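Putative pore-forming toxin (PDB 3KOG) is a putative pore-forming toxin of Bacteroides vulgatus that probably acts on membranes, its activity not being established. Local coordinates at residues N171-V183 and P222-H236. Numbering follows the deposited sequence.
Sequences NDVQVLAHSRFSV and PKNEQIPGHGHAPSH
The carboxamide of Asn224 reaches out of strand 222-225 and binds three groups of 171-183, bridging two strands that run on either side of the turn at Leu176-His178. Its OD1 accepts from Ser179 OG at 2.6 Å, in the carbonyl plane on a lone pair, and from Leu176 N at 2.8 Å, which sits above that plane. ND2 gives a nearly straight bond, 169°, to Gln174 O, 3.0 Å away. Three bonds thus fix the rotation of the amide, and OD1 also lies at the edge of the Phe181 ring, 3.5 Å from CD1. Ser179 OG, anti to its own nitrogen (chi1 174°), is swung toward the amide by that torsion. Strand 179-183 pairs antiparallel with 222-225: Arg180 with Glu225 and Ser182 with Lys223 are hydrogen-bonded pairs. From strand 172-175, Val173 CG1 packs on Pro222 CB at 3.5 Å.

Beyond the strand the chain makes a type II turn, Ile227 to His230, and doubles back over the Leu176-His178 turn. There His178 ND1 and His230 NE2 share a hydrogen bond of 2.7 Å, rings rim to rim, and His232 CB lies over the His178 face. One water receives the N-H of Ile227 and donates to His178 O and His232 O. Ser235 then forms a single bridge with Ala177, and Leu176 CD2 rests over the His236 ring in a CH-pi contact. His178 and Ser179 form a G1 beta bulge opposite Asn120 of strand 98-120, where strand 179-198 begins; that strand then pairs with 207-225 as an antiparallel hairpin of the mixed sheet.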
loop_
_atom_site.group_PDB
_atom_site.type_symbol
_atom_site.label_atom_id
_atom_site.label_comp_id
_atom_site.label_asym_id
_atom_site.label_seq_id
_atom_site.Cartn_x
_atom_site.Cartn_y
_atom_site.Cartn_z
ATOM N N ASN A 171 0.595 -0.104 -19.359
ATOM C CA ASN A 171 0.971 0.099 -20.770
ATOM C C ASN A 171 1.622 1.477 -21.019
ATOM O O ASN A 171 1.805 1.890 -22.163
ATOM C CB ASN A 171 -0.267 -0.058 -21.669
ATOM N N ASP A 172 2.014 2.151 -19.934
ATOM C CA ASP A 172 2.409 3.564 -19.959
ATOM C C ASP A 172 3.743 3.816 -19.186
ATOM O O ASP A 172 3.975 4.889 -18.639
ATOM C CB ASP A 172 1.309 4.361 -19.299
ATOM C CG ASP A 172 1.116 3.957 -17.860
ATOM O OD1 ASP A 172 0.869 2.753 -17.589
ATOM O OD2 ASP A 172 1.243 4.835 -16.993
ATOM N N VAL A 173 4.607 2.820 -19.143
ATOM C CA VAL A 173 5.881 2.986 -18.472
ATOM C C VAL A 173 6.826 3.652 -19.468
ATOM O O VAL A 173 6.901 3.302 -20.651
ATOM C CB VAL A 173 6.382 1.656 -17.958
ATOM C CG1 VAL A 173 7.755 1.815 -17.254
ATOM C CG2 VAL A 173 5.340 1.048 -17.003
ATOM N N GLN A 174 7.546 4.641 -18.993
ATOM C CA GLN A 174 8.359 5.454 -19.868
ATOM C C GLN A 174 9.776 4.900 -19.977
ATOM O O GLN A 174 10.457 4.734 -18.956
ATOM C CB GLN A 174 8.359 6.852 -19.305
ATOM C CG GLN A 174 8.879 7.924 -20.176
ATOM C CD GLN A 174 8.263 9.266 -19.811
ATOM O OE1 GLN A 174 7.112 9.324 -19.378
ATOM N NE2 GLN A 174 9.017 10.337 -19.980
ATOM N N VAL A 175 10.186 4.597 -21.219
ATOM C CA VAL A 175 11.564 4.243 -21.574
ATOM C C VAL A 175 12.192 5.498 -22.128
ATOM O O VAL A 175 11.813 5.955 -23.186
ATOM C CB VAL A 175 11.651 3.120 -22.645
ATOM C CG1 VAL A 175 13.121 2.816 -22.976
ATOM C CG2 VAL A 175 10.932 1.881 -22.182
ATOM N N LEU A 176 13.141 6.084 -21.412
ATOM C CA LEU A 176 13.729 7.346 -21.871
ATOM C C LEU A 176 14.660 7.159 -23.029
ATOM O O LEU A 176 15.092 6.049 -23.332
ATOM C CB LEU A 176 14.454 8.078 -20.713
ATOM C CG LEU A 176 13.559 8.650 -19.608
ATOM C CD1 LEU A 176 14.386 9.368 -18.554
ATOM C CD2 LEU A 176 12.523 9.610 -20.199
ATOM N N ALA A 177 14.968 8.257 -23.706
ATOM C CA ALA A 177 16.049 8.240 -24.686
ATOM C C ALA A 177 17.378 8.060 -23.963
ATOM O O ALA A 177 17.529 8.444 -22.779
ATOM C CB ALA A 177 16.035 9.504 -25.537
ATOM N N HIS A 178 18.335 7.442 -24.650
ATOM C CA HIS A 178 19.716 7.306 -24.151
ATOM C C HIS A 178 19.731 6.690 -22.760
ATOM O O HIS A 178 20.304 7.258 -21.811
ATOM C CB HIS A 178 20.431 8.661 -24.171
ATOM C CG HIS A 178 20.445 9.317 -25.523
ATOM N ND1 HIS A 178 21.229 8.867 -26.560
ATOM C CD2 HIS A 178 19.764 10.386 -26.005
ATOM C CE1 HIS A 178 21.042 9.635 -27.621
ATOM N NE2 HIS A 178 20.156 10.564 -27.313
ATOM N N SER A 179 19.028 5.574 -22.631
ATOM C CA SER A 179 18.730 4.990 -21.311
ATOM C C SER A 179 18.907 3.489 -21.286
ATOM O O SER A 179 18.568 2.801 -22.243
ATOM C CB SER A 179 17.293 5.314 -20.893
ATOM O OG SER A 179 16.968 4.640 -19.696
ATOM N N ARG A 180 19.465 3.007 -20.188
ATOM C CA ARG A 180 19.498 1.598 -19.844
ATOM C C ARG A 180 18.283 1.397 -18.955
ATOM O O ARG A 180 18.240 1.876 -17.809
ATOM C CB ARG A 180 20.794 1.272 -19.097
ATOM C CG ARG A 180 20.947 -0.153 -18.670
ATOM C CD ARG A 180 22.242 -0.346 -17.910
ATOM N NE ARG A 180 22.677 -1.724 -17.997
ATOM C CZ ARG A 180 23.234 -2.282 -19.075
ATOM N NH1 ARG A 180 23.441 -1.578 -20.201
ATOM N NH2 ARG A 180 23.569 -3.571 -19.033
ATOM N N PHE A 181 17.277 0.740 -19.510
ATOM C CA PHE A 181 15.976 0.609 -18.874
ATOM C C PHE A 181 15.764 -0.771 -18.309
ATOM O O PHE A 181 16.082 -1.772 -18.956
ATOM C CB PHE A 181 14.877 0.944 -19.898
ATOM C CG PHE A 181 13.464 0.727 -19.384
ATOM C CD1 PHE A 181 12.804 1.727 -18.696
ATOM C CD2 PHE A 181 12.822 -0.497 -19.551
ATOM C CE1 PHE A 181 11.507 1.495 -18.158
ATOM C CE2 PHE A 181 11.534 -0.717 -19.072
ATOM C CZ PHE A 181 10.880 0.286 -18.359
ATOM N N SER A 182 15.144 -0.830 -17.139
ATOM C CA SER A 182 14.760 -2.046 -16.482
ATOM C C SER A 182 13.654 -1.767 -15.472
ATOM O O SER A 182 13.316 -0.612 -15.197
ATOM C CB SER A 182 15.959 -2.711 -15.781
ATOM O OG SER A 182 16.467 -1.894 -14.736
ATOM N N VAL A 183 13.098 -2.834 -14.918
ATOM C CA VAL A 183 12.048 -2.648 -13.916
ATOM C C VAL A 183 12.368 -3.468 -12.669
ATOM O O VAL A 183 12.647 -4.629 -12.761
ATOM C CB VAL A 183 10.673 -3.039 -14.488
ATOM C CG1 VAL A 183 9.565 -2.799 -13.444
ATOM C CG2 VAL A 183 10.386 -2.242 -15.765
ATOM N N PRO A 222 10.262 1.508 -12.250
ATOM C CA PRO A 222 10.952 1.538 -13.550
ATOM C C PRO A 222 12.218 2.399 -13.443
ATOM O O PRO A 222 12.202 3.432 -12.779
ATOM C CB PRO A 222 9.936 2.184 -14.488
ATOM C CG PRO A 222 8.625 2.258 -13.672
ATOM C CD PRO A 222 9.038 2.306 -12.261
ATOM N N LYS A 223 13.306 1.949 -14.039
ATOM C CA LYS A 223 14.607 2.577 -13.893
ATOM C C LYS A 223 15.132 2.960 -15.268
ATOM O O LYS A 223 15.068 2.135 -16.209
ATOM C CB LYS A 223 15.564 1.559 -13.291
ATOM C CG LYS A 223 15.203 1.170 -11.864
ATOM C CD LYS A 223 15.429 2.319 -10.875
ATOM C CE LYS A 223 15.419 1.815 -9.396
ATOM N NZ LYS A 223 15.127 2.938 -8.462
ATOM N N ASN A 224 15.584 4.205 -15.398
ATOM C CA ASN A 224 16.226 4.698 -16.619
ATOM C C ASN A 224 17.607 5.160 -16.196
ATOM O O ASN A 224 17.735 6.168 -15.531
ATOM C CB ASN A 224 15.426 5.815 -17.274
ATOM C CG ASN A 224 14.235 5.280 -18.083
ATOM O OD1 ASN A 224 14.384 4.799 -19.204
ATOM N ND2 ASN A 224 13.060 5.368 -17.504
ATOM N N GLU A 225 18.608 4.382 -16.544
ATOM C CA GLU A 225 19.977 4.561 -16.050
ATOM C C GLU A 225 20.965 4.847 -17.158
ATOM O O GLU A 225 20.683 4.614 -18.335
ATOM C CB GLU A 225 20.408 3.273 -15.387
ATOM C CG GLU A 225 19.589 2.976 -14.169
ATOM C CD GLU A 225 19.956 1.646 -13.558
ATOM O OE1 GLU A 225 20.594 0.814 -14.277
ATOM O OE2 GLU A 225 19.595 1.472 -12.360
ATOM N N GLN A 226 22.157 5.299 -16.761
ATOM C CA GLN A 226 23.211 5.545 -17.711
ATOM C C GLN A 226 23.609 4.256 -18.406
ATOM O O GLN A 226 23.839 3.240 -17.747
ATOM C CB GLN A 226 24.437 6.143 -17.013
ATOM C CG GLN A 226 25.596 6.457 -17.940
ATOM C CD GLN A 226 25.302 7.579 -18.920
ATOM O OE1 GLN A 226 24.738 8.627 -18.544
ATOM N NE2 GLN A 226 25.716 7.385 -20.167
ATOM N N ILE A 227 23.695 4.318 -19.739
ATOM C CA ILE A 227 24.310 3.254 -20.546
ATOM C C ILE A 227 25.828 3.430 -20.488
ATOM O O ILE A 227 26.376 4.420 -21.036
ATOM C CB ILE A 227 23.880 3.290 -22.009
ATOM C CG1 ILE A 227 22.367 3.118 -22.150
ATOM C CG2 ILE A 227 24.616 2.197 -22.810
ATOM C CD1 ILE A 227 21.900 3.245 -23.572
ATOM N N PRO A 228 26.523 2.495 -19.827
ATOM C CA PRO A 228 27.950 2.773 -19.585
ATOM C C PRO A 228 28.698 2.903 -20.889
ATOM O O PRO A 228 28.547 2.079 -21.769
ATOM C CB PRO A 228 28.404 1.576 -18.738
ATOM C CG PRO A 228 27.115 1.074 -18.098
ATOM C CD PRO A 228 26.113 1.226 -19.206
ATOM N N GLY A 229 29.418 4.012 -21.037
ATOM C CA GLY A 229 30.165 4.321 -22.248
ATOM C C GLY A 229 29.440 5.182 -23.267
ATOM O O GLY A 229 30.100 5.764 -24.108
ATOM N N HIS A 230 28.106 5.261 -23.201
ATOM C CA HIS A 230 27.261 6.118 -24.083
ATOM C C HIS A 230 27.489 7.599 -23.751
ATOM O O HIS A 230 27.774 7.941 -22.598
ATOM C CB HIS A 230 25.777 5.752 -23.879
ATOM C CG HIS A 230 24.844 6.234 -24.958
ATOM N ND1 HIS A 230 24.965 5.850 -26.278
ATOM C CD2 HIS A 230 23.728 7.003 -24.896
ATOM C CE1 HIS A 230 23.991 6.392 -26.988
ATOM N NE2 HIS A 230 23.213 7.080 -26.171
ATOM N N GLY A 231 27.370 8.469 -24.764
ATOM C CA GLY A 231 27.758 9.878 -24.645
ATOM C C GLY A 231 26.666 10.817 -24.130
ATOM O O GLY A 231 26.902 12.024 -24.028
ATOM N N HIS A 232 25.486 10.265 -23.814
ATOM C CA HIS A 232 24.376 11.027 -23.241
ATOM C C HIS A 232 23.862 10.329 -22.003
ATOM O O HIS A 232 23.969 9.112 -21.897
ATOM C CB HIS A 232 23.206 11.132 -24.226
ATOM C CG HIS A 232 23.471 12.047 -25.370
ATOM N ND1 HIS A 232 23.626 13.408 -25.205
ATOM C CD2 HIS A 232 23.649 11.794 -26.690
ATOM C CE1 HIS A 232 23.903 13.951 -26.383
ATOM N NE2 HIS A 232 23.915 12.993 -27.299
ATOM N N ALA A 233 23.296 11.110 -21.090
ATOM C CA ALA A 233 22.556 10.589 -19.962
ATOM C C ALA A 233 21.077 10.410 -20.400
ATOM O O ALA A 233 20.683 10.890 -21.462
ATOM C CB ALA A 233 22.693 11.524 -18.734
ATOM N N PRO A 234 20.279 9.695 -19.601
ATOM C CA PRO A 234 18.906 9.485 -20.013
ATOM C C PRO A 234 18.110 10.781 -20.007
ATOM O O PRO A 234 18.249 11.593 -19.070
ATOM C CB PRO A 234 18.361 8.529 -18.957
ATOM C CG PRO A 234 19.558 7.805 -18.424
ATOM C CD PRO A 234 20.665 8.827 -18.470
ATOM N N SER A 235 17.295 10.957 -21.045
ATOM C CA SER A 235 16.394 12.121 -21.162
ATOM C C SER A 235 15.259 11.830 -22.145
ATOM O O SER A 235 15.187 10.748 -22.734
ATOM C CB SER A 235 17.166 13.354 -21.650
ATOM O OG SER A 235 17.597 13.198 -22.998
ATOM N N HIS A 236 14.389 12.827 -22.341
ATOM C CA HIS A 236 13.320 12.742 -23.340
ATOM C C HIS A 236 13.820 12.976 -24.754
ATOM O O HIS A 236 13.057 12.817 -25.698
ATOM C CB HIS A 236 12.184 13.711 -23.006
ATOM C CG HIS A 236 11.591 13.481 -21.655
ATOM N ND1 HIS A 236 12.167 13.973 -20.501
ATOM C CD2 HIS A 236 10.489 12.794 -21.267
ATOM C CE1 HIS A 236 11.437 13.601 -19.463
ATOM N NE2 HIS A 236 10.414 12.887 -19.900
HETATM O O HOH W 1 22.749 6.790 -20.989
HETATM O O HOH W 2 18.036 0.011 -15.664
#